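Local coordinates for protein KLLA0E02245p (Kluyveromyces lactis, PDB 4GPS) that removes the NAD cap and the methylguanosine cap from the 5' end of RNA and degrades RNA as a metal-dependent 5'-3' exoribonuclease, at residues A[77-82]-A[317-322]; A[351-356]-A[368-373]; A[94-99]-A[258-263]; A[101-106]-A[161-166]. All coordinates share one frame; numbering follows the deposited sequence.

Contact 1 of 4, residues A[77-82]-A[317-322]; sequences DKTPKL and QTNLLP
Asn-319 and Leu-82 carry this contact, in which the C-terminal end of helix 305-319 of the PD-(D/E)XK nuclease fold is met by the irregular loop that leads into strand 86-95. The amide of Asn-319 works as a two-ended clasp on the loop backbone. Its OD1 accepts the backbone N of Leu-82 at 2.9 Å. The donor sits nearly along the C=O axis, 161° at OD1, although the hydrogen bond is bent, 138° at the hydrogen. At the other end, ND2 of Asn-319 reaches the carbonyl O of Pro-80 at 3.4 Å, a weak hydrogen bond. The Leu-82 bond holds OD1; the weak one at ND2 adds only a little to fixing the amide's rotation. CG of Asn-319 stands anti to its backbone N (chi1 -161°), and this carries the amide out from the helix toward the loop.

The side chain of Leu-82 comes in beside the same amide, where its CG lies 3.1 Å from OD1 of Asn-319, so one oxygen meets both a peptide N-H and an aliphatic carbon. Further along, CD1 of Leu-82 packs against CG of Leu-320 at 4.1 Å, and the two leucines cross at a slant. Leu-82 is buried, with Trp-315, Ile-316 and Phe-377 also against it. Gln-317, a probable substrate-binding residue by similarity with relatives, lies two residues earlier on the same helix, but its CB points away from the loop. The O of Pro-80 has a second donor: OG1 of Thr-79, itself bonded to Trp-315, approaches in the carbonyl plane on a lone pair at 3.2 Å.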
loop_
_atom_site.group_PDB
_atom_site.type_symbol
_atom_site.label_atom_id
_atom_site.label_comp_id
_atom_site.label_asym_id
_atom_site.label_seq_id
_atom_site.Cartn_x
_atom_site.Cartn_y
_atom_site.Cartn_z
ATOM N N ASP A 77 -20.284 -4.812 -8.720
ATOM C CA ASP A 77 -20.043 -3.467 -9.237
ATOM C C ASP A 77 -19.320 -2.486 -8.341
ATOM O O ASP A 77 -18.427 -1.779 -8.807
ATOM C CB ASP A 77 -21.361 -2.820 -9.696
ATOM C CG ASP A 77 -22.064 -3.639 -10.761
ATOM O OD1 ASP A 77 -21.364 -4.346 -11.538
ATOM O OD2 ASP A 77 -23.311 -3.567 -10.832
ATOM N N LYS A 78 -19.732 -2.406 -7.077
ATOM C CA LYS A 78 -19.111 -1.485 -6.142
ATOM C C LYS A 78 -17.884 -2.156 -5.509
ATOM O O LYS A 78 -17.914 -3.334 -5.130
ATOM C CB LYS A 78 -20.100 -1.067 -5.039
ATOM C CG LYS A 78 -19.630 0.137 -4.189
ATOM C CD LYS A 78 -20.685 0.611 -3.188
ATOM C CE LYS A 78 -20.904 -0.449 -2.096
ATOM N NZ LYS A 78 -21.967 -0.094 -1.078
ATOM N N THR A 79 -16.808 -1.392 -5.390
ATOM C CA THR A 79 -15.596 -1.906 -4.791
ATOM C C THR A 79 -15.806 -2.181 -3.285
ATOM O O THR A 79 -16.473 -1.422 -2.604
ATOM C CB THR A 79 -14.451 -0.893 -4.978
ATOM O OG1 THR A 79 -13.277 -1.365 -4.307
ATOM C CG2 THR A 79 -14.854 0.482 -4.428
ATOM N N PRO A 80 -15.270 -3.297 -2.772
ATOM C CA PRO A 80 -15.431 -3.582 -1.350
ATOM C C PRO A 80 -14.425 -2.712 -0.593
ATOM O O PRO A 80 -13.539 -2.107 -1.200
ATOM C CB PRO A 80 -15.101 -5.080 -1.266
ATOM C CG PRO A 80 -14.090 -5.240 -2.336
ATOM C CD PRO A 80 -14.725 -4.468 -3.473
ATOM N N LYS A 81 -14.574 -2.598 0.717
ATOM C CA LYS A 81 -13.598 -1.820 1.485
ATOM C C LYS A 81 -12.769 -2.820 2.302
ATOM O O LYS A 81 -13.316 -3.779 2.830
ATOM C CB LYS A 81 -14.297 -0.805 2.398
ATOM C CG LYS A 81 -14.523 0.553 1.736
ATOM C CD LYS A 81 -15.105 1.554 2.750
ATOM C CE LYS A 81 -15.792 2.768 2.078
ATOM N NZ LYS A 81 -14.830 3.715 1.411
ATOM N N LEU A 82 -11.456 -2.623 2.375
ATOM C CA LEU A 82 -10.637 -3.551 3.137
ATOM C C LEU A 82 -10.781 -3.279 4.627
ATOM O O LEU A 82 -10.857 -4.207 5.438
ATOM C CB LEU A 82 -9.177 -3.452 2.707
ATOM C CG LEU A 82 -8.937 -3.889 1.258
ATOM C CD1 LEU A 82 -7.467 -3.670 0.890
ATOM C CD2 LEU A 82 -9.340 -5.367 1.072
ATOM N N GLN A 317 -3.399 -0.731 -2.427
ATOM C CA GLN A 317 -2.695 0.431 -1.900
ATOM C C GLN A 317 -3.606 1.616 -1.568
ATOM O O GLN A 317 -3.538 2.162 -0.469
ATOM C CB GLN A 317 -1.595 0.845 -2.869
ATOM C CG GLN A 317 -0.956 2.149 -2.567
ATOM C CD GLN A 317 -0.074 2.643 -3.713
ATOM O OE1 GLN A 317 0.354 3.795 -3.721
ATOM N NE2 GLN A 317 0.202 1.775 -4.674
ATOM N N THR A 318 -4.473 2.016 -2.481
ATOM C CA THR A 318 -5.328 3.143 -2.171
ATOM C C THR A 318 -6.521 2.723 -1.342
ATOM O O THR A 318 -6.991 3.487 -0.486
ATOM C CB THR A 318 -5.793 3.891 -3.426
ATOM O OG1 THR A 318 -6.324 2.975 -4.371
ATOM C CG2 THR A 318 -4.612 4.648 -4.052
ATOM N N ASN A 319 -6.979 1.490 -1.539
ATOM C CA ASN A 319 -8.121 1.030 -0.768
ATOM C C ASN A 319 -7.865 0.953 0.734
ATOM O O ASN A 319 -8.805 0.986 1.511
ATOM C CB ASN A 319 -8.615 -0.320 -1.259
ATOM C CG ASN A 319 -10.021 -0.594 -0.813
ATOM O OD1 ASN A 319 -10.254 -1.389 0.068
ATOM N ND2 ASN A 319 -10.969 0.106 -1.408
ATOM N N LEU A 320 -6.603 0.838 1.148
ATOM C CA LEU A 320 -6.280 0.802 2.584
ATOM C C LEU A 320 -6.352 2.201 3.246
ATOM O O LEU A 320 -6.203 2.339 4.466
ATOM C CB LEU A 320 -4.873 0.213 2.806
ATOM C CG LEU A 320 -4.710 -1.295 2.674
ATOM C CD1 LEU A 320 -3.275 -1.522 2.457
ATOM C CD2 LEU A 320 -5.236 -2.063 3.915
ATOM N N LEU A 321 -6.568 3.236 2.453
ATOM C CA LEU A 321 -6.652 4.593 2.996
ATOM C C LEU A 321 -8.088 5.096 3.024
ATOM O O LEU A 321 -8.970 4.573 2.333
ATOM C CB LEU A 321 -5.836 5.569 2.147
ATOM C CG LEU A 321 -4.387 5.157 1.915
ATOM C CD1 LEU A 321 -3.753 6.108 0.925
ATOM C CD2 LEU A 321 -3.646 5.170 3.235
ATOM N N PRO A 322 -8.341 6.115 3.842
ATOM C CA PRO A 322 -9.665 6.728 3.975
ATOM C C PRO A 322 -10.102 7.409 2.651
ATOM O O PRO A 322 -11.166 7.112 2.109
ATOM C CB PRO A 322 -9.451 7.754 5.074
ATOM C CG PRO A 322 -8.343 7.178 5.884
ATOM C CD PRO A 322 -7.425 6.567 4.904
#

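Contact 2 of 4, residues A[351-356]-A[368-373]; sequences HKINNS and FNPNVA
Apolar packing joins Ile-353, the last residue of helix 346-353, to Pro-370 in the first turn of helix 370-393. The CG1-CD1 branch of Ile-353 lies alongside the proline ring, with CD1 3.2 Å from CG of Pro-370. This branch stands between the backbone N and the carbonyl carbon (chi1 64°), which turns it to the proline. Leu-311 and Trp-315 of helix 305-319 back the pair.

Water-mediated bonding ties the backbones: one water donates to O of Ile-353 at 3.0 Å and to O of Phe-368 at 2.6 Å, bridging two carbonyls that cannot bond each other.

Polar side chains gather beside the proline, where Asn-354, Asn-369 and Asn-371 meet. The amides of Asn-354 and Asn-369 are turned 58° apart. OD1 of Asn-369 accepts the backbone N of Asn-371 at 2.8 Å, in the carbonyl plane on a lone pair, while its ND2 bonds to O of Val-72 and O of Tyr-74. A leucine in place of Asn-369 would probably leave the N-H of Asn-371 and those two loop carbonyls without their mates.

Helix 346-353 thus ends against the start of helix 370-393, which opens with an asparagine N-cap followed by proline.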
loop_
_atom_site.group_PDB
_atom_site.type_symbol
_atom_site.label_atom_id
_atom_site.label_comp_id
_atom_site.label_asym_id
_atom_site.label_seq_id
_atom_site.Cartn_x
_atom_site.Cartn_y
_atom_site.Cartn_z
ATOM N N HIS A 351 -12.972 -1.162 -11.070
ATOM C CA HIS A 351 -13.706 -1.553 -12.261
ATOM C C HIS A 351 -12.739 -2.084 -13.326
ATOM O O HIS A 351 -13.055 -3.052 -13.993
ATOM C CB HIS A 351 -14.530 -0.362 -12.804
ATOM C CG HIS A 351 -15.180 -0.632 -14.131
ATOM N ND1 HIS A 351 -16.192 -1.564 -14.295
ATOM C CD2 HIS A 351 -14.898 -0.162 -15.372
ATOM C CE1 HIS A 351 -16.492 -1.658 -15.579
ATOM N NE2 HIS A 351 -15.722 -0.820 -16.254
ATOM N N LYS A 352 -11.566 -1.469 -13.484
ATOM C CA LYS A 352 -10.612 -1.951 -14.481
ATOM C C LYS A 352 -10.203 -3.414 -14.170
ATOM O O LYS A 352 -10.024 -4.211 -15.090
ATOM C CB LYS A 352 -9.376 -1.019 -14.522
ATOM C CG LYS A 352 -8.442 -1.185 -15.736
ATOM C CD LYS A 352 -7.477 0.003 -15.823
ATOM C CE LYS A 352 -6.592 -0.045 -17.072
ATOM N NZ LYS A 352 -7.367 -0.078 -18.374
ATOM N N ILE A 353 -10.091 -3.779 -12.890
ATOM C CA ILE A 353 -9.697 -5.154 -12.549
ATOM C C ILE A 353 -10.820 -6.126 -12.191
ATOM O O ILE A 353 -10.549 -7.307 -11.966
ATOM C CB ILE A 353 -8.619 -5.205 -11.401
ATOM C CG1 ILE A 353 -9.180 -4.645 -10.101
ATOM C CG2 ILE A 353 -7.382 -4.378 -11.792
ATOM C CD1 ILE A 353 -8.158 -4.669 -8.991
ATOM N N ASN A 354 -12.071 -5.656 -12.142
ATOM C CA ASN A 354 -13.207 -6.552 -11.823
ATOM C C ASN A 354 -14.448 -6.239 -12.670
ATOM O O ASN A 354 -15.148 -5.253 -12.421
ATOM C CB ASN A 354 -13.558 -6.463 -10.329
ATOM C CG ASN A 354 -14.599 -7.494 -9.903
ATOM O OD1 ASN A 354 -14.303 -8.684 -9.738
ATOM N ND2 ASN A 354 -15.824 -7.037 -9.717
ATOM N N ASN A 355 -14.675 -7.052 -13.700
ATOM C CA ASN A 355 -15.822 -6.915 -14.600
ATOM C C ASN A 355 -16.187 -8.320 -14.977
ATOM O O ASN A 355 -15.388 -9.245 -14.803
ATOM C CB ASN A 355 -15.543 -6.207 -15.957
ATOM C CG ASN A 355 -14.140 -5.660 -16.087
ATOM O OD1 ASN A 355 -13.752 -4.717 -15.391
ATOM N ND2 ASN A 355 -13.375 -6.234 -17.009
ATOM N N SER A 356 -17.379 -8.452 -15.553
ATOM C CA SER A 356 -17.882 -9.742 -16.013
ATOM C C SER A 356 -17.131 -10.133 -17.293
ATOM O O SER A 356 -17.224 -11.259 -17.779
ATOM C CB SER A 356 -19.414 -9.670 -16.242
ATOM O OG SER A 356 -19.864 -8.358 -16.561
ATOM N N PHE A 368 -6.404 -12.712 -9.974
ATOM C CA PHE A 368 -6.175 -11.384 -9.388
ATOM C C PHE A 368 -7.494 -10.660 -9.055
ATOM O O PHE A 368 -7.686 -9.467 -9.333
ATOM C CB PHE A 368 -5.340 -10.512 -10.342
ATOM C CG PHE A 368 -4.113 -11.193 -10.885
ATOM C CD1 PHE A 368 -4.157 -11.870 -12.109
ATOM C CD2 PHE A 368 -2.915 -11.172 -10.171
ATOM C CE1 PHE A 368 -3.024 -12.518 -12.614
ATOM C CE2 PHE A 368 -1.782 -11.813 -10.662
ATOM C CZ PHE A 368 -1.840 -12.492 -11.893
ATOM N N ASN A 369 -8.412 -11.387 -8.441
ATOM C CA ASN A 369 -9.690 -10.802 -8.095
ATOM C C ASN A 369 -9.576 -10.018 -6.771
ATOM O O ASN A 369 -9.249 -10.599 -5.733
ATOM C CB ASN A 369 -10.735 -11.925 -7.966
ATOM C CG ASN A 369 -12.158 -11.401 -7.931
ATOM O OD1 ASN A 369 -12.490 -10.471 -7.187
ATOM N ND2 ASN A 369 -13.016 -12.012 -8.731
ATOM N N PRO A 370 -9.871 -8.702 -6.790
ATOM C CA PRO A 370 -9.789 -7.905 -5.561
ATOM C C PRO A 370 -10.672 -8.482 -4.446
ATOM O O PRO A 370 -10.401 -8.263 -3.263
ATOM C CB PRO A 370 -10.287 -6.527 -5.978
ATOM C CG PRO A 370 -10.251 -6.551 -7.466
ATOM C CD PRO A 370 -10.493 -7.943 -7.880
ATOM N N ASN A 371 -11.728 -9.211 -4.816
ATOM C CA ASN A 371 -12.621 -9.767 -3.806
ATOM C C ASN A 371 -11.992 -10.949 -3.105
ATOM O O ASN A 371 -12.163 -11.130 -1.898
ATOM C CB ASN A 371 -13.959 -10.135 -4.419
ATOM C CG ASN A 371 -14.706 -8.920 -4.912
ATOM O OD1 ASN A 371 -14.781 -8.668 -6.130
ATOM N ND2 ASN A 371 -15.253 -8.142 -3.974
ATOM N N VAL A 372 -11.240 -11.745 -3.852
ATOM C CA VAL A 372 -10.532 -12.862 -3.249
ATOM C C VAL A 372 -9.405 -12.265 -2.378
ATOM O O VAL A 372 -9.163 -12.739 -1.281
ATOM C CB VAL A 372 -9.975 -13.782 -4.352
ATOM C CG1 VAL A 372 -9.034 -14.821 -3.769
ATOM C CG2 VAL A 372 -11.154 -14.446 -5.059
ATOM N N ALA A 373 -8.728 -11.214 -2.852
ATOM C CA ALA A 373 -7.670 -10.583 -2.036
ATOM C C ALA A 373 -8.302 -10.153 -0.690
ATOM O O ALA A 373 -7.733 -10.368 0.382
ATOM C CB ALA A 373 -7.069 -9.363 -2.758
HETATM O O HOH W 1 -7.780 -8.535 -11.713
#

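Contact 3 of 4, residues A[94-99]-A[258-263]; sequences YIINDA and HELYYS
Tyr-94 and Leu-260 face each other as an antiparallel hydrogen-bonded pair, and their side chains leave the sheet on the same face. N of Tyr-94 donates to O of Leu-260 at 2.8 Å, and N of Leu-260 returns a bond to O of Tyr-94 at 3.1 Å. That carbonyl is also approached by CA of Glu-259, at 3.4 Å, in a CA-H...O contact. Above the pair, the Tyr-94 ring meets CD1 of Leu-260 obliquely, with CD2 of Tyr-94 4.4 Å away. CB of Tyr-94 instead comes to the edge of the Tyr-262 ring, 4.2 Å from its CE2 and near the ring plane.

On the other face Ile-95 and Glu-259 run alongside each other in the same direction. The extended chain of Glu-259, with CG anti to its backbone N (chi1 -170°), brings its carboxylate alongside CD1 of Ile-95; its OE1 also makes a long, weak ion pair with Arg-108. CD1 of Ile-96 folds back over the backbone, 3.3 Å from N of Glu-259, with CG of Leu-260 further off.

The pairing joins strands 86-95 and 259-268 near the protein surface. Strand 273-285 flanks the latter, placing Leu-260 against Glu-280, a probable substrate-binding residue, while Ile-159 of helix 156-167 packs on both Tyr-94 and Tyr-262.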
loop_
_atom_site.group_PDB
_atom_site.type_symbol
_atom_site.label_atom_id
_atom_site.label_comp_id
_atom_site.label_asym_id
_atom_site.label_seq_id
_atom_site.Cartn_x
_atom_site.Cartn_y
_atom_site.Cartn_z
ATOM N N TYR A 94 8.818 14.549 7.275
ATOM C CA TYR A 94 10.106 14.234 7.811
ATOM C C TYR A 94 11.162 14.928 6.957
ATOM O O TYR A 94 11.368 14.549 5.802
ATOM C CB TYR A 94 10.257 12.703 7.806
ATOM C CG TYR A 94 11.657 12.189 8.045
ATOM C CD1 TYR A 94 12.549 12.877 8.874
ATOM C CD2 TYR A 94 12.082 10.987 7.478
ATOM C CE1 TYR A 94 13.816 12.389 9.129
ATOM C CE2 TYR A 94 13.345 10.487 7.733
ATOM C CZ TYR A 94 14.203 11.193 8.562
ATOM O OH TYR A 94 15.434 10.672 8.861
ATOM N N ILE A 95 11.799 15.961 7.514
ATOM C CA ILE A 95 12.855 16.705 6.799
ATOM C C ILE A 95 14.136 15.912 7.084
ATOM O O ILE A 95 14.671 15.990 8.186
ATOM C CB ILE A 95 13.030 18.161 7.363
ATOM C CG1 ILE A 95 11.759 18.615 8.105
ATOM C CG2 ILE A 95 13.379 19.127 6.218
ATOM C CD1 ILE A 95 10.529 18.731 7.225
ATOM N N ILE A 96 14.630 15.158 6.110
ATOM C CA ILE A 96 15.800 14.314 6.351
ATOM C C ILE A 96 17.079 14.942 6.909
ATOM O O ILE A 96 17.766 14.318 7.718
ATOM C CB ILE A 96 16.220 13.522 5.092
ATOM C CG1 ILE A 96 15.021 12.795 4.477
ATOM C CG2 ILE A 96 17.288 12.504 5.469
ATOM C CD1 ILE A 96 14.193 13.671 3.554
ATOM N N ASN A 97 17.415 16.155 6.485
ATOM C CA ASN A 97 18.644 16.789 6.960
ATOM C C ASN A 97 18.555 17.420 8.339
ATOM O O ASN A 97 19.578 17.690 8.974
ATOM C CB ASN A 97 19.112 17.832 5.952
ATOM C CG ASN A 97 19.149 17.283 4.545
ATOM O OD1 ASN A 97 19.697 16.200 4.302
ATOM N ND2 ASN A 97 18.558 18.023 3.601
ATOM N N ASP A 98 17.335 17.656 8.801
ATOM C CA ASP A 98 17.135 18.245 10.109
ATOM C C ASP A 98 16.830 17.170 11.137
ATOM O O ASP A 98 16.726 17.477 12.326
ATOM C CB ASP A 98 15.989 19.250 10.053
ATOM C CG ASP A 98 16.299 20.427 9.146
ATOM O OD1 ASP A 98 16.870 20.200 8.052
ATOM O OD2 ASP A 98 15.963 21.572 9.524
ATOM N N ALA A 99 16.711 15.916 10.679
ATOM C CA ALA A 99 16.382 14.773 11.542
ATOM C C ALA A 99 15.208 15.230 12.386
ATOM O O ALA A 99 15.194 15.063 13.608
ATOM C CB ALA A 99 17.560 14.410 12.433
ATOM N N HIS A 258 16.192 16.510 1.066
ATOM C CA HIS A 258 14.797 16.379 0.665
ATOM C C HIS A 258 13.799 16.290 1.830
ATOM O O HIS A 258 14.094 16.706 2.960
ATOM C CB HIS A 258 14.629 15.166 -0.259
ATOM C CG HIS A 258 15.002 15.436 -1.686
ATOM N ND1 HIS A 258 14.778 14.526 -2.700
ATOM C CD2 HIS A 258 15.566 16.521 -2.273
ATOM C CE1 HIS A 258 15.187 15.038 -3.848
ATOM N NE2 HIS A 258 15.669 16.248 -3.618
ATOM N N GLU A 259 12.620 15.729 1.548
ATOM C CA GLU A 259 11.552 15.624 2.546
ATOM C C GLU A 259 10.500 14.561 2.167
ATOM O O GLU A 259 10.210 14.346 0.991
ATOM C CB GLU A 259 10.897 17.002 2.681
ATOM C CG GLU A 259 9.919 17.179 3.816
ATOM C CD GLU A 259 9.471 18.639 3.965
ATOM O OE1 GLU A 259 8.578 18.924 4.797
ATOM O OE2 GLU A 259 10.016 19.509 3.253
ATOM N N LEU A 260 9.937 13.902 3.173
ATOM C CA LEU A 260 8.923 12.873 2.965
ATOM C C LEU A 260 7.661 13.177 3.779
ATOM O O LEU A 260 7.719 13.810 4.838
ATOM C CB LEU A 260 9.494 11.513 3.357
ATOM C CG LEU A 260 10.712 11.125 2.511
ATOM C CD1 LEU A 260 11.513 10.054 3.206
ATOM C CD2 LEU A 260 10.249 10.667 1.132
ATOM N N TYR A 261 6.518 12.731 3.287
ATOM C CA TYR A 261 5.267 12.984 3.984
ATOM C C TYR A 261 4.507 11.671 4.266
ATOM O O TYR A 261 4.383 10.803 3.403
ATOM C CB TYR A 261 4.414 13.947 3.167
ATOM C CG TYR A 261 3.134 14.344 3.854
ATOM C CD1 TYR A 261 3.108 15.372 4.803
ATOM C CD2 TYR A 261 1.940 13.674 3.572
ATOM C CE1 TYR A 261 1.927 15.716 5.445
ATOM C CE2 TYR A 261 0.758 14.011 4.206
ATOM C CZ TYR A 261 0.752 15.024 5.138
ATOM O OH TYR A 261 -0.429 15.314 5.766
ATOM N N TYR A 262 4.004 11.533 5.487
ATOM C CA TYR A 262 3.321 10.321 5.899
ATOM C C TYR A 262 1.956 10.551 6.540
ATOM O O TYR A 262 1.754 11.477 7.349
ATOM C CB TYR A 262 4.175 9.581 6.913
ATOM C CG TYR A 262 5.537 9.181 6.443
ATOM C CD1 TYR A 262 5.719 8.060 5.618
ATOM C CD2 TYR A 262 6.664 9.883 6.867
ATOM C CE1 TYR A 262 6.996 7.639 5.237
ATOM C CE2 TYR A 262 7.949 9.475 6.497
ATOM C CZ TYR A 262 8.106 8.347 5.686
ATOM O OH TYR A 262 9.370 7.905 5.389
ATOM N N SER A 263 1.024 9.672 6.194
ATOM C CA SER A 263 -0.307 9.728 6.753
ATOM C C SER A 263 -0.386 8.492 7.629
ATOM O O SER A 263 -0.021 7.410 7.198
ATOM C CB SER A 263 -1.350 9.646 5.649
ATOM O OG SER A 263 -2.668 9.528 6.167
#

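Contact 4 of 4, residues A[101-106]-A[161-166]; sequences LLWNEA and KEAYQR
Strand 101-103 and helix 161-166 run in roughly the same direction, their axes 32° apart and 11.8 Å from each other at closest approach. The gap is spanned by side chains, chiefly those of Trp-103 and Arg-166. The guanidinium of Arg-166 stacks over the indole face, planes 12° apart, a cation-pi contact with CZ 3.8 Å from the centroid of the five-membered ring of Trp-103. Further back, CD of Arg-166 sits almost squarely over the six-membered ring of Trp-103, 3.5 Å from its centroid, as a CH-pi contact. A bend at chi3 (107°) lets methylene and guanidinium follow the same ring face.

The far end of the indole meets the helix: CB of Glu-162 approaches the ring edge, 3.7 Å from CZ2 of Trp-103, and CH2 of Trp-103 rests 3.9 Å from CB of Ala-163. A water accepts from NH2 of Arg-166 and, weakly, from ND2 of Asn-104, whose amide is also held by Asn-91 and His-90.

A serine at Trp-103 would probably strip the guanidinium of its stacking surface and open a gap beside Ala-163. The strand thus holds the helix through dispersion and cation-pi attraction, with no direct hydrogen bond between the segments.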
loop_
_atom_site.group_PDB
_atom_site.type_symbol
_atom_site.label_atom_id
_atom_site.label_comp_id
_atom_site.label_asym_id
_atom_site.label_seq_id
_atom_site.Cartn_x
_atom_site.Cartn_y
_atom_site.Cartn_z
ATOM N N LEU A 101 10.764 15.635 12.597
ATOM C CA LEU A 101 9.447 15.228 12.156
ATOM C C LEU A 101 8.537 16.380 12.553
ATOM O O LEU A 101 8.574 16.815 13.707
ATOM C CB LEU A 101 8.983 13.972 12.885
ATOM C CG LEU A 101 9.679 12.648 12.612
ATOM C CD1 LEU A 101 9.174 11.609 13.595
ATOM C CD2 LEU A 101 9.408 12.230 11.172
ATOM N N LEU A 102 7.772 16.913 11.613
ATOM C CA LEU A 102 6.835 17.974 11.948
ATOM C C LEU A 102 5.470 17.302 11.908
ATOM O O LEU A 102 5.046 16.800 10.864
ATOM C CB LEU A 102 6.909 19.109 10.924
ATOM C CG LEU A 102 8.308 19.700 10.800
ATOM C CD1 LEU A 102 8.302 20.810 9.768
ATOM C CD2 LEU A 102 8.753 20.231 12.145
ATOM N N TRP A 103 4.774 17.296 13.034
ATOM C CA TRP A 103 3.480 16.649 13.090
ATOM C C TRP A 103 2.270 17.508 12.784
ATOM O O TRP A 103 2.232 18.700 13.102
ATOM C CB TRP A 103 3.239 16.019 14.470
ATOM C CG TRP A 103 4.180 14.908 14.801
ATOM C CD1 TRP A 103 5.413 15.024 15.354
ATOM C CD2 TRP A 103 3.981 13.512 14.538
ATOM N NE1 TRP A 103 5.999 13.787 15.459
ATOM C CE2 TRP A 103 5.140 12.841 14.964
ATOM C CE3 TRP A 103 2.932 12.767 13.979
ATOM C CZ2 TRP A 103 5.287 11.454 14.849
ATOM C CZ3 TRP A 103 3.072 11.406 13.861
ATOM C CH2 TRP A 103 4.245 10.756 14.300
ATOM N N ASN A 104 1.286 16.865 12.155
ATOM C CA ASN A 104 0.002 17.452 11.855
ATOM C C ASN A 104 -0.045 18.897 11.354
ATOM O O ASN A 104 0.404 19.171 10.247
ATOM C CB ASN A 104 -0.886 17.242 13.097
ATOM C CG ASN A 104 -0.993 15.763 13.473
ATOM O OD1 ASN A 104 -1.324 14.922 12.623
ATOM N ND2 ASN A 104 -0.704 15.433 14.722
ATOM N N GLU A 105 -0.595 19.812 12.149
ATOM C CA GLU A 105 -0.701 21.225 11.737
ATOM C C GLU A 105 0.669 21.837 11.420
ATOM O O GLU A 105 0.756 22.885 10.793
ATOM C CB GLU A 105 -1.412 22.064 12.818
ATOM C CG GLU A 105 -0.801 21.923 14.214
ATOM C CD GLU A 105 -1.422 22.872 15.247
ATOM O OE1 GLU A 105 -0.827 23.942 15.533
ATOM O OE2 GLU A 105 -2.513 22.549 15.773
ATOM N N ALA A 106 1.734 21.163 11.834
ATOM C CA ALA A 106 3.076 21.653 11.570
ATOM C C ALA A 106 3.697 21.043 10.323
ATOM O O ALA A 106 4.715 21.550 9.844
ATOM C CB ALA A 106 3.993 21.380 12.776
ATOM N N LYS A 161 7.018 4.062 15.141
ATOM C CA LYS A 161 7.027 3.955 16.584
ATOM C C LYS A 161 6.685 5.269 17.292
ATOM O O LYS A 161 6.172 5.255 18.404
ATOM C CB LYS A 161 8.358 3.389 17.074
ATOM C CG LYS A 161 8.608 1.950 16.656
ATOM C CD LYS A 161 9.988 1.535 17.110
ATOM C CE LYS A 161 10.265 0.062 16.853
ATOM N NZ LYS A 161 11.683 -0.338 17.246
ATOM N N GLU A 162 6.971 6.410 16.678
ATOM C CA GLU A 162 6.585 7.675 17.308
ATOM C C GLU A 162 5.066 7.829 17.093
ATOM O O GLU A 162 4.344 8.285 17.969
ATOM C CB GLU A 162 7.292 8.851 16.654
ATOM C CG GLU A 162 8.798 8.818 16.761
ATOM C CD GLU A 162 9.293 9.116 18.158
ATOM O OE1 GLU A 162 8.741 10.042 18.812
ATOM O OE2 GLU A 162 10.244 8.428 18.584
ATOM N N ALA A 163 4.592 7.453 15.909
ATOM C CA ALA A 163 3.182 7.530 15.616
ATOM C C ALA A 163 2.406 6.614 16.580
ATOM O O ALA A 163 1.336 6.979 17.035
ATOM C CB ALA A 163 2.922 7.128 14.162
ATOM N N TYR A 164 2.956 5.444 16.911
ATOM C CA TYR A 164 2.288 4.522 17.825
ATOM C C TYR A 164 2.215 5.133 19.212
ATOM O O TYR A 164 1.190 5.078 19.877
ATOM C CB TYR A 164 3.044 3.209 17.945
ATOM C CG TYR A 164 2.341 2.187 18.817
ATOM C CD1 TYR A 164 1.271 1.437 18.311
ATOM C CD2 TYR A 164 2.728 1.978 20.141
ATOM C CE1 TYR A 164 0.618 0.522 19.092
ATOM C CE2 TYR A 164 2.065 1.052 20.942
ATOM C CZ TYR A 164 1.008 0.328 20.403
ATOM O OH TYR A 164 0.347 -0.583 21.160
ATOM N N GLN A 165 3.323 5.697 19.662
ATOM C CA GLN A 165 3.360 6.318 20.974
ATOM C C GLN A 165 2.338 7.458 21.067
ATOM O O GLN A 165 1.712 7.636 22.097
ATOM C CB GLN A 165 4.776 6.822 21.230
ATOM C CG GLN A 165 4.927 7.892 22.283
ATOM C CD GLN A 165 6.401 8.170 22.594
ATOM O OE1 GLN A 165 7.118 7.275 23.074
ATOM N NE2 GLN A 165 6.865 9.401 22.313
ATOM N N ARG A 166 2.155 8.215 19.987
ATOM C CA ARG A 166 1.225 9.329 19.995
ATOM C C ARG A 166 -0.221 8.922 19.959
ATOM O O ARG A 166 -1.086 9.691 20.373
ATOM C CB ARG A 166 1.412 10.220 18.783
ATOM C CG ARG A 166 2.441 11.259 18.842
ATOM C CD ARG A 166 2.358 11.985 17.505
ATOM N NE ARG A 166 1.775 13.319 17.597
ATOM C CZ ARG A 166 2.464 14.411 17.923
ATOM N NH1 ARG A 166 3.770 14.336 18.190
ATOM N NH2 ARG A 166 1.844 15.582 17.972
HETATM O O HOH W 2 -1.045 16.499 17.641
#

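In the fold
The four contacts form two pairs. Contacts 1 and 2 lie with centres 12 Å apart and touch where Pro-80 packs on the side chain of Asn-371. Contacts 3 and 4, also 12 Å apart between centres, share neighbouring strands 86-95 and 100-103; CB of Tyr-94 meets CD2 of Leu-101 at 3.5 Å. Along the chain, contact 4 is nested within the loop closed by contact 3, and both within that of contact 1. The metal site is approached from two directions: the side chain of Leu-320 in contact 1 is about 8 Å from that of metal-binding Glu-293, and that of Leu-260 in contact 3 about 7 Å from that of metal-binding Asp-282.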